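Local structure of N-acetylmuramoyl-L-alanine amidase (Mycobacteroides abscessus, 7AGL) at residues V103-D108 against Q205-G210; V10-G15 against Q64-L69; H52-N57 against V180-M185; A138-D143 against I211-S216. The protein probably cleaves the amide bond between N-acetylmuramic acid and L-alanine in peptidoglycan, using a zinc ion. One frame throughout, in Å; residues are numbered along the deposited sequence. Where two conformers were deposited one is given.

Interaction 1 (V103-D108 against Q205-G210). With ZN (zinc ion), chain B.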
# COMPACT_ATOMS: atom_id res chain seq x y z
N VAL A 103 -5.83 1.00 -2.62
CA VAL A 103 -4.38 1.17 -2.57
C VAL A 103 -3.91 0.93 -1.15
O VAL A 103 -4.33 1.62 -0.22
CB VAL A 103 -3.93 2.56 -3.03
CG1 VAL A 103 -2.42 2.69 -2.82
CG2 VAL A 103 -4.31 2.77 -4.50
N SER A 104 -3.01 -0.04 -0.99
CA SER A 104 -2.36 -0.31 0.28
C SER A 104 -0.99 0.34 0.26
O SER A 104 -0.27 0.24 -0.74
CB SER A 104 -2.26 -1.83 0.50
OG SER A 104 -1.60 -2.16 1.72
N ILE A 105 -0.63 1.02 1.35
CA ILE A 105 0.60 1.81 1.44
C ILE A 105 1.51 1.18 2.49
O ILE A 105 1.12 0.99 3.65
CB ILE A 105 0.32 3.28 1.77
CG1 ILE A 105 -0.45 3.95 0.62
CG2 ILE A 105 1.63 4.02 2.08
CD1 ILE A 105 0.30 3.98 -0.71
N HIS A 106 2.74 0.86 2.07
CA HIS A 106 3.74 0.22 2.91
C HIS A 106 5.10 0.90 2.67
O HIS A 106 5.26 1.69 1.74
CB HIS A 106 3.83 -1.29 2.61
CG HIS A 106 2.70 -2.09 3.19
ND1 HIS A 106 2.89 -2.96 4.25
CD2 HIS A 106 1.39 -2.18 2.87
CE1 HIS A 106 1.74 -3.53 4.57
NE2 HIS A 106 0.82 -3.09 3.74
N ALA A 107 6.05 0.61 3.55
CA ALA A 107 7.46 0.89 3.29
C ALA A 107 8.28 -0.31 3.75
O ALA A 107 7.88 -1.06 4.65
CB ALA A 107 7.94 2.17 4.00
N ASP A 108 9.43 -0.50 3.11
CA ASP A 108 10.11 -1.78 3.10
C ASP A 108 11.35 -1.73 3.99
O ASP A 108 11.84 -0.66 4.37
CB ASP A 108 10.49 -2.13 1.64
CG ASP A 108 10.80 -3.60 1.43
OD1 ASP A 108 10.43 -4.48 2.27
OD2 ASP A 108 11.43 -3.88 0.37
N GLN A 205 1.11 12.76 -3.47
CA GLN A 205 0.70 13.34 -4.75
C GLN A 205 0.93 12.35 -5.89
O GLN A 205 0.10 12.24 -6.80
CB GLN A 205 1.48 14.62 -5.03
CG GLN A 205 1.13 15.75 -4.10
CD GLN A 205 1.97 16.97 -4.39
OE1 GLN A 205 2.04 17.43 -5.53
NE2 GLN A 205 2.64 17.48 -3.35
N ALA A 206 2.05 11.63 -5.83
CA ALA A 206 2.38 10.68 -6.89
C ALA A 206 1.40 9.52 -6.90
O ALA A 206 0.94 9.10 -7.97
CB ALA A 206 3.81 10.19 -6.72
N VAL A 207 1.08 8.98 -5.72
CA VAL A 207 0.07 7.93 -5.63
C VAL A 207 -1.26 8.42 -6.17
O VAL A 207 -1.94 7.71 -6.93
CB VAL A 207 -0.05 7.44 -4.18
CG1 VAL A 207 -1.25 6.50 -4.00
CG2 VAL A 207 1.26 6.74 -3.77
N VAL A 208 -1.66 9.64 -5.80
CA VAL A 208 -2.91 10.20 -6.30
C VAL A 208 -2.89 10.28 -7.83
O VAL A 208 -3.88 9.95 -8.48
CB VAL A 208 -3.20 11.56 -5.65
CG1 VAL A 208 -4.32 12.29 -6.39
CG2 VAL A 208 -3.59 11.36 -4.19
N GLN A 209 -1.77 10.72 -8.41
CA GLN A 209 -1.68 10.75 -9.87
C GLN A 209 -1.89 9.36 -10.47
O GLN A 209 -2.56 9.21 -11.50
CB GLN A 209 -0.32 11.32 -10.30
CG GLN A 209 -0.28 12.83 -10.17
CD GLN A 209 1.12 13.41 -10.28
OE1 GLN A 209 2.12 12.68 -10.31
NE2 GLN A 209 1.20 14.73 -10.33
N GLY A 210 -1.36 8.32 -9.81
CA GLY A 210 -1.60 6.96 -10.29
C GLY A 210 -3.05 6.55 -10.18
O GLY A 210 -3.59 5.90 -11.09
ZN ZN B . 4.69 -3.23 5.45
O HOH W 1 6.43 -3.38 4.16
O HOH W 2 4.72 -5.47 5.27
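A central strand of the mixed sheet, next to 177-184, supplies at its far end a zinc ligand of this amidase fold and meets the C-terminal helix where Val103 and Ile105 pack against Val207. The evidence for a purely apolar contact is simple: two methyl pairs account for it, and the nearest CA atoms, those of Val103 and Val207, are still 8.7 Å apart. Val103 CG1 lies 4.2 Å from Val207 CG1, the two side chains sliding past each other in opposite directions. The other branch of Val207 serves the second partner, with CG2 at 4.2 Å from Ile105 CD1. The Val207 torsion explains this division: CG1 is trans to the backbone nitrogen (chi1 171°) and CG2 is trans to the carbonyl carbon; with the branches spread this way, CG1 faces Val103 and CG2 faces Ile105.

Beyond Ile105 the strand enters the zinc site. His106 ND1 binds the zinc ion at 2.2 Å, and His16, Glu51 and two waters complete five ligands. One of those waters donates to Ala107 O over 2.8 Å, tying the metal shell to the strand backbone. Ser104 OG lies in the imidazole plane at the edge of the His106 ring and is hydrogen-bonded to Asp13.

Strand 101-108 runs between parallel strands 9-14 and 177-184, bonded to both through its backbone. Helix 51-68 adds Val59 beside Ile105, while helix 132-147 brings Phe137 to Val103 and Met141 and Leu145 to Val207, so helices 51-68 and 132-147 border the junction of helix 197-215 with the sheet.

Interaction 2 (V10-G15 against Q64-L69)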
# COMPACT_ATOMS: atom_id res chain seq x y z
N VAL A 10 -12.63 5.04 -3.52
CA VAL A 10 -11.29 4.50 -3.29
C VAL A 10 -11.14 4.18 -1.81
O VAL A 10 -11.48 5.01 -0.96
CB VAL A 10 -10.21 5.49 -3.76
CG1 VAL A 10 -8.80 4.97 -3.41
CG2 VAL A 10 -10.34 5.74 -5.27
N VAL A 11 -10.62 2.97 -1.50
CA VAL A 11 -10.27 2.59 -0.13
C VAL A 11 -8.76 2.59 0.02
O VAL A 11 -8.03 2.08 -0.86
CB VAL A 11 -10.86 1.22 0.30
CG1 VAL A 11 -10.61 0.97 1.78
CG2 VAL A 11 -12.35 1.16 -0.00
N LEU A 12 -8.28 3.16 1.12
CA LEU A 12 -6.85 3.33 1.38
C LEU A 12 -6.46 2.53 2.61
O LEU A 12 -7.14 2.61 3.64
CB LEU A 12 -6.52 4.81 1.61
CG LEU A 12 -6.85 5.75 0.45
CD1 LEU A 12 -6.67 7.21 0.87
CD2 LEU A 12 -5.96 5.43 -0.75
N ASP A 13 -5.36 1.78 2.52
CA ASP A 13 -4.92 0.93 3.63
C ASP A 13 -3.52 1.33 4.08
O ASP A 13 -2.53 0.95 3.42
CB ASP A 13 -4.95 -0.54 3.20
CG ASP A 13 -4.25 -1.45 4.18
OD1 ASP A 13 -4.48 -1.27 5.39
OD2 ASP A 13 -3.49 -2.35 3.73
N PRO A 14 -3.37 2.10 5.20
CA PRO A 14 -2.03 2.34 5.75
C PRO A 14 -1.55 1.09 6.48
O PRO A 14 -2.09 0.70 7.52
CB PRO A 14 -2.24 3.53 6.70
CG PRO A 14 -3.72 3.56 7.02
CD PRO A 14 -4.44 2.60 6.09
N GLY A 15 -0.52 0.45 5.92
CA GLY A 15 -0.12 -0.86 6.40
C GLY A 15 0.30 -0.84 7.86
O GLY A 15 0.86 0.13 8.36
N GLN A 64 -6.91 13.22 1.83
CA GLN A 64 -7.27 14.63 1.72
C GLN A 64 -7.27 15.09 0.26
O GLN A 64 -8.18 15.81 -0.17
CB GLN A 64 -6.30 15.46 2.55
CG GLN A 64 -6.66 16.93 2.70
CD GLN A 64 -5.56 17.72 3.37
OE1 GLN A 64 -4.44 17.23 3.55
NE2 GLN A 64 -5.86 18.96 3.75
N GLN A 65 -6.26 14.67 -0.51
CA GLN A 65 -6.19 15.07 -1.92
C GLN A 65 -7.33 14.45 -2.72
O GLN A 65 -7.94 15.13 -3.56
CB GLN A 65 -4.83 14.68 -2.50
CG GLN A 65 -3.64 15.35 -1.82
CD GLN A 65 -2.31 14.81 -2.30
OE1 GLN A 65 -2.17 14.40 -3.46
NE2 GLN A 65 -1.32 14.80 -1.42
N LEU A 66 -7.63 13.17 -2.47
CA LEU A 66 -8.72 12.52 -3.20
C LEU A 66 -10.06 13.16 -2.87
O LEU A 66 -10.89 13.38 -3.77
CB LEU A 66 -8.77 11.02 -2.87
CG LEU A 66 -7.62 10.18 -3.45
CD1 LEU A 66 -7.69 8.77 -2.87
CD2 LEU A 66 -7.70 10.18 -4.98
N THR A 67 -10.29 13.49 -1.60
CA THR A 67 -11.55 14.15 -1.24
C THR A 67 -11.69 15.48 -1.98
O THR A 67 -12.78 15.82 -2.47
CB THR A 67 -11.62 14.37 0.28
OG1 THR A 67 -11.69 13.09 0.94
CG2 THR A 67 -12.84 15.19 0.64
N GLN A 68 -10.60 16.23 -2.10
CA GLN A 68 -10.67 17.50 -2.83
C GLN A 68 -11.02 17.28 -4.30
O GLN A 68 -11.58 18.17 -4.95
CB GLN A 68 -9.34 18.24 -2.68
CG GLN A 68 -9.35 19.63 -3.29
CD GLN A 68 -8.06 20.39 -3.02
OE1 GLN A 68 -7.20 19.94 -2.26
NE2 GLN A 68 -7.92 21.57 -3.64
N LEU A 69 -10.70 16.10 -4.85
CA LEU A 69 -11.07 15.78 -6.22
C LEU A 69 -12.49 15.23 -6.34
O LEU A 69 -12.90 14.85 -7.45
CB LEU A 69 -10.09 14.78 -6.82
CG LEU A 69 -8.65 15.25 -7.00
CD1 LEU A 69 -7.79 14.09 -7.42
CD2 LEU A 69 -8.59 16.35 -8.04
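No aromatic ring or other flat group takes part where Val10 and Leu12 meet Leu66, so there are no faces or edges to assign; the contact is one of methyl groups alone. A single atom of the helix, Leu66 CD1, does the touching for both pairs. It lies 4.0 Å from Val10 CG1, where the two side chains cross at about a right angle, and 4.2 Å from Leu12 CD1, where the leucines reach toward each other tip to tip. The Val10 methyl is brought there by its first torsion, which sets CG1 opposite the backbone nitrogen (chi1 175°) and next to the carbonyl carbon. Leu66 stretches out from the helix (chi2 171°) and bridges the gap: the closest CA atoms, of Val10 and Leu66, are 8.4 Å apart. All three side chains are buried, and the spacings are ordinary van der Waals distances, which points to hydrophobic packing of a helix on a sheet.

The strand holding Val10 and Leu12 pairs through its backbone with parallel neighbours on both flanks, strand 72-75 by way of Arg72 and Ala74 and strand 101-108 by way of Val103. Val59 and Ile62 extend the cover over Leu12 from the same helix as Leu66. Helix 197-215 is a neighbour too: Ile211 CD1 lies 4.0 Å from the same Leu66 CD1, and Gln65 touches Ala204, Gln205 and Val208.

Interaction 3 (H52-N57 against V180-M185)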
# COMPACT_ATOMS: atom_id res chain seq x y z
N HIS A 52 4.56 1.96 10.46
CA HIS A 52 3.13 2.20 10.66
C HIS A 52 2.79 3.68 10.74
O HIS A 52 1.70 4.09 10.32
CB HIS A 52 2.62 1.46 11.90
CG HIS A 52 3.22 1.91 13.21
ND1 HIS A 52 2.72 2.97 13.94
CD2 HIS A 52 4.21 1.37 13.96
CE1 HIS A 52 3.40 3.08 15.07
NE2 HIS A 52 4.32 2.13 15.11
N THR A 53 3.72 4.50 11.24
CA THR A 53 3.46 5.94 11.28
C THR A 53 3.63 6.58 9.90
O THR A 53 2.84 7.44 9.50
CB THR A 53 4.40 6.59 12.29
OG1 THR A 53 4.20 5.96 13.56
CG2 THR A 53 4.11 8.08 12.42
N PHE A 54 4.64 6.13 9.15
CA PHE A 54 4.82 6.63 7.80
C PHE A 54 3.59 6.33 6.94
O PHE A 54 3.11 7.20 6.19
CB PHE A 54 6.06 6.01 7.15
CG PHE A 54 6.10 6.18 5.65
CD1 PHE A 54 6.44 7.42 5.09
CD2 PHE A 54 5.76 5.12 4.80
CE1 PHE A 54 6.44 7.60 3.73
CE2 PHE A 54 5.76 5.30 3.43
CZ PHE A 54 6.12 6.53 2.89
N THR A 55 3.08 5.10 7.01
CA THR A 55 1.96 4.74 6.13
C THR A 55 0.70 5.49 6.56
O THR A 55 -0.05 5.98 5.71
CB THR A 55 1.72 3.22 6.12
OG1 THR A 55 1.30 2.77 7.42
CG2 THR A 55 2.99 2.44 5.70
N TRP A 56 0.49 5.62 7.86
CA TRP A 56 -0.65 6.38 8.37
C TRP A 56 -0.63 7.82 7.85
O TRP A 56 -1.61 8.30 7.27
CB TRP A 56 -0.60 6.36 9.91
CG TRP A 56 -1.61 7.24 10.59
CD1 TRP A 56 -1.35 8.37 11.33
CD2 TRP A 56 -3.02 7.04 10.63
NE1 TRP A 56 -2.53 8.88 11.84
CE2 TRP A 56 -3.57 8.09 11.41
CE3 TRP A 56 -3.88 6.08 10.09
CZ2 TRP A 56 -4.94 8.20 11.65
CZ3 TRP A 56 -5.23 6.21 10.30
CH2 TRP A 56 -5.75 7.24 11.09
N ASN A 57 0.48 8.52 8.05
CA ASN A 57 0.53 9.92 7.67
C ASN A 57 0.47 10.09 6.16
O ASN A 57 -0.16 11.04 5.68
CB ASN A 57 1.78 10.56 8.27
CG ASN A 57 1.55 10.93 9.73
OD1 ASN A 57 2.11 10.33 10.63
ND2 ASN A 57 0.68 11.91 9.96
N VAL A 180 1.58 -0.61 -2.64
CA VAL A 180 2.75 0.17 -3.03
C VAL A 180 3.70 0.21 -1.85
O VAL A 180 3.37 0.78 -0.81
CB VAL A 180 2.36 1.60 -3.47
CG1 VAL A 180 3.61 2.35 -3.95
CG2 VAL A 180 1.32 1.54 -4.59
N GLU A 181 4.88 -0.38 -2.02
CA GLU A 181 6.01 -0.15 -1.12
C GLU A 181 6.73 1.10 -1.63
O GLU A 181 7.33 1.08 -2.71
CB GLU A 181 6.92 -1.38 -1.09
CG GLU A 181 6.29 -2.63 -0.43
CD GLU A 181 6.49 -2.65 1.07
OE1 GLU A 181 7.01 -1.64 1.59
OE2 GLU A 181 6.13 -3.68 1.71
N LEU A 182 6.64 2.20 -0.88
CA LEU A 182 7.07 3.47 -1.44
C LEU A 182 8.59 3.64 -1.42
O LEU A 182 9.12 4.43 -2.19
CB LEU A 182 6.39 4.64 -0.70
CG LEU A 182 4.94 4.86 -1.13
CD1 LEU A 182 4.21 5.83 -0.18
CD2 LEU A 182 4.88 5.39 -2.55
N GLY A 183 9.28 2.91 -0.55
CA GLY A 183 10.72 2.99 -0.50
C GLY A 183 11.24 2.06 0.58
O GLY A 183 10.49 1.31 1.20
N ASN A 184 12.56 2.13 0.78
CA ASN A 184 13.27 1.28 1.72
C ASN A 184 13.59 2.11 2.96
O ASN A 184 14.43 3.01 2.90
CB ASN A 184 14.54 0.71 1.07
CG ASN A 184 15.37 -0.10 2.02
OD1 ASN A 184 14.92 -0.45 3.13
ND2 ASN A 184 16.58 -0.45 1.60
N MET A 185 12.92 1.80 4.09
CA MET A 185 13.17 2.59 5.30
C MET A 185 14.60 2.48 5.79
O MET A 185 15.05 3.36 6.56
CB MET A 185 12.22 2.16 6.44
CG MET A 185 10.76 2.13 6.05
SD MET A 185 9.65 2.26 7.48
CE MET A 185 9.50 4.05 7.57
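Apolar contacts carry this junction, with Phe54 of the helix inserted between Leu182 and Met185. Its ring meets Leu182 through two neighbouring atoms: Phe54 CZ is 3.7 Å and Phe54 CE2 4.0 Å from Leu182 CD1, and the two side chains cross obliquely. Leu182 CB backs up the same corner of the ring, 4.1 Å from Phe54 CZ. Met185 uses only its terminal methyl, CE, which lies 4.0 Å from Phe54 CB near the base of the side chain. A bend at the thioether (chi3 89°) turns that methyl out of line with the rest of the methionine. Phe54 has CG trans to the backbone nitrogen (chi1 165°), which carries the ring well away from the helix; even the closest CA atoms, of Phe54 and Met185, are 9.6 Å apart.

Polar bonds belong to the surroundings rather than to the meeting surface. At the start of the helix His52 ND1 and Thr53 OG1 are both bonded to Asp80, and Thr55 OG1 is bonded to Gly15 O. At the end of Leu182's strand, Asn184 grips the adjoining loops, ND2 reaching Gly114 O and OD1 accepting from Gly110 N and Lys186 N.

The Met185 side chain is about 8 Å from the zinc ion, which places this packing close to the metal site. Ala107 of strand 101-108 touches both Phe54 and Met185, while helix 197-215 also contributes, with Arg200 beside Phe54 and Tyr203 and Val207 against Leu182.

Interaction 4 (A138-D143 against I211-S216)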
# COMPACT_ATOMS: atom_id res chain seq x y z
N ALA A 138 -1.58 -1.85 -11.67
CA ALA A 138 -0.19 -1.92 -11.23
C ALA A 138 0.74 -1.18 -12.20
O ALA A 138 1.59 -0.39 -11.77
CB ALA A 138 0.24 -3.38 -11.10
N LYS A 139 0.61 -1.44 -13.51
CA LYS A 139 1.47 -0.78 -14.49
C LYS A 139 1.22 0.73 -14.51
O LYS A 139 2.17 1.52 -14.62
CB LYS A 139 1.22 -1.38 -15.87
CG LYS A 139 1.66 -2.82 -15.98
CD LYS A 139 1.39 -3.37 -17.38
CE LYS A 139 1.81 -4.82 -17.48
NZ LYS A 139 1.71 -5.33 -18.88
N THR A 140 -0.05 1.13 -14.40
CA THR A 140 -0.39 2.55 -14.40
C THR A 140 0.20 3.26 -13.19
O THR A 140 0.79 4.35 -13.31
CB THR A 140 -1.90 2.71 -14.44
OG1 THR A 140 -2.39 2.25 -15.72
CG2 THR A 140 -2.29 4.18 -14.25
N MET A 141 0.06 2.65 -12.01
CA MET A 141 0.66 3.18 -10.79
C MET A 141 2.18 3.28 -10.91
O MET A 141 2.77 4.32 -10.59
CB MET A 141 0.27 2.29 -9.61
CG MET A 141 0.80 2.77 -8.27
SD MET A 141 0.23 4.42 -7.79
CE MET A 141 -1.50 4.17 -7.40
N ARG A 142 2.82 2.22 -11.38
CA ARG A 142 4.27 2.27 -11.59
C ARG A 142 4.65 3.41 -12.52
O ARG A 142 5.58 4.18 -12.24
CB ARG A 142 4.75 0.92 -12.13
CG ARG A 142 6.27 0.80 -12.36
CD ARG A 142 6.74 1.34 -13.72
NE ARG A 142 5.95 0.80 -14.83
CZ ARG A 142 6.15 -0.39 -15.38
NH1 ARG A 142 7.12 -1.18 -14.93
NH2 ARG A 142 5.37 -0.81 -16.37
N ASP A 143 3.94 3.54 -13.65
CA ASP A 143 4.23 4.61 -14.60
C ASP A 143 4.08 5.99 -13.97
O ASP A 143 4.90 6.88 -14.21
CB ASP A 143 3.31 4.50 -15.81
CG ASP A 143 3.65 3.34 -16.71
OD1 ASP A 143 4.73 2.74 -16.54
OD2 ASP A 143 2.83 3.02 -17.59
N ILE A 211 -3.70 6.88 -9.06
CA ILE A 211 -5.12 6.58 -8.91
C ILE A 211 -5.93 7.30 -9.98
O ILE A 211 -6.79 6.71 -10.66
CB ILE A 211 -5.59 6.95 -7.49
CG1 ILE A 211 -4.88 6.09 -6.44
CG2 ILE A 211 -7.10 6.82 -7.38
CD1 ILE A 211 -5.13 6.55 -5.02
N VAL A 212 -5.66 8.60 -10.17
CA VAL A 212 -6.39 9.39 -11.17
C VAL A 212 -6.17 8.82 -12.57
O VAL A 212 -7.11 8.71 -13.36
CB VAL A 212 -5.97 10.87 -11.08
CG1 VAL A 212 -6.48 11.63 -12.29
CG2 VAL A 212 -6.49 11.49 -9.79
N ALA A 213 -4.92 8.48 -12.90
CA ALA A 213 -4.64 7.93 -14.22
C ALA A 213 -5.39 6.62 -14.43
O ALA A 213 -5.97 6.39 -15.50
CB ALA A 213 -3.14 7.73 -14.40
N TYR A 214 -5.44 5.78 -13.39
CA TYR A 214 -6.12 4.50 -13.54
C TYR A 214 -7.63 4.68 -13.70
O TYR A 214 -8.25 4.08 -14.59
CB TYR A 214 -5.81 3.59 -12.35
CG TYR A 214 -6.55 2.29 -12.42
CD1 TYR A 214 -6.21 1.32 -13.37
CD2 TYR A 214 -7.61 2.02 -11.56
CE1 TYR A 214 -6.90 0.12 -13.45
CE2 TYR A 214 -8.31 0.83 -11.63
CZ TYR A 214 -7.95 -0.12 -12.58
OH TYR A 214 -8.64 -1.32 -12.66
N LEU A 215 -8.26 5.50 -12.85
CA LEU A 215 -9.71 5.67 -12.92
C LEU A 215 -10.15 6.40 -14.18
O LEU A 215 -11.30 6.26 -14.59
CB LEU A 215 -10.23 6.39 -11.68
CG LEU A 215 -10.09 5.63 -10.35
CD1 LEU A 215 -10.47 6.52 -9.17
CD2 LEU A 215 -10.92 4.36 -10.36
N SER A 216 -9.27 7.18 -14.80
CA SER A 216 -9.61 7.82 -16.06
C SER A 216 -9.42 6.85 -17.21
O SER A 216 -10.19 6.85 -18.18
CB SER A 216 -8.76 9.08 -16.27
OG SER A 216 -9.01 10.03 -15.26
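Thr140 sits at the crossing of two roughly antiparallel helices, where it meets Ala213 and Tyr214; the segment axes approach to 8.7 Å at 140°. Starting from CB, directed at the partner helix, its side chain divides. OG1 turns back to bond Arg136 O within its own helix. The methyl CG2, trans to the backbone nitrogen, goes across: it lies 3.6 Å from Tyr214 N, 3.7 Å from Ala213 CB and 4.0 Å from Tyr214 CB, so it rests on the helix backbone as well as on side chains. That close seat matches the short 6.1 Å between the CA atoms of Thr140 and Tyr214.

One residue on, Met141 runs alongside Ile211 in the same direction. It bends at chi2 (60°) and again at chi3, which brings Met141 CE to 3.9 Å from Ile211 N and 4.0 Å from Ile211 CG1. This inner end of the contact is buried towards the sheet, where Met141 also touches Val119. Ala213 is exposed; the Tyr214 ring stacks with Phe137 of helix 132-147. On the same helix as Thr140, Arg142 NE forms a salt bridge to Asp143 OD1 at 2.9 Å, approaching from 38° above the carboxylate plane.

Overall arrangement
Interactions 1, 2 and 3 are fully buried helix-on-sheet contacts, whereas interaction 4 joins two helices and is partly exposed. Strands 9-14, 101-108 and 177-184, which serve interactions 2, 1 and 3 in turn, are successive strands of one sheet. Helix 51-68 is shared by interactions 2 and 3, helix 197-215 by interactions 1 and 4. Chemistry varies with place: aliphatic methyls in interactions 1 and 2, an aromatic ring in interaction 3 near the metal, and a threonine methyl against backbone in interaction 4. Interaction 1 alone includes a zinc ligand. Hydrophobic joins link them too, Val103 CG2 lying 3.9 Å from Ile211 CG1 between interactions 1 and 4.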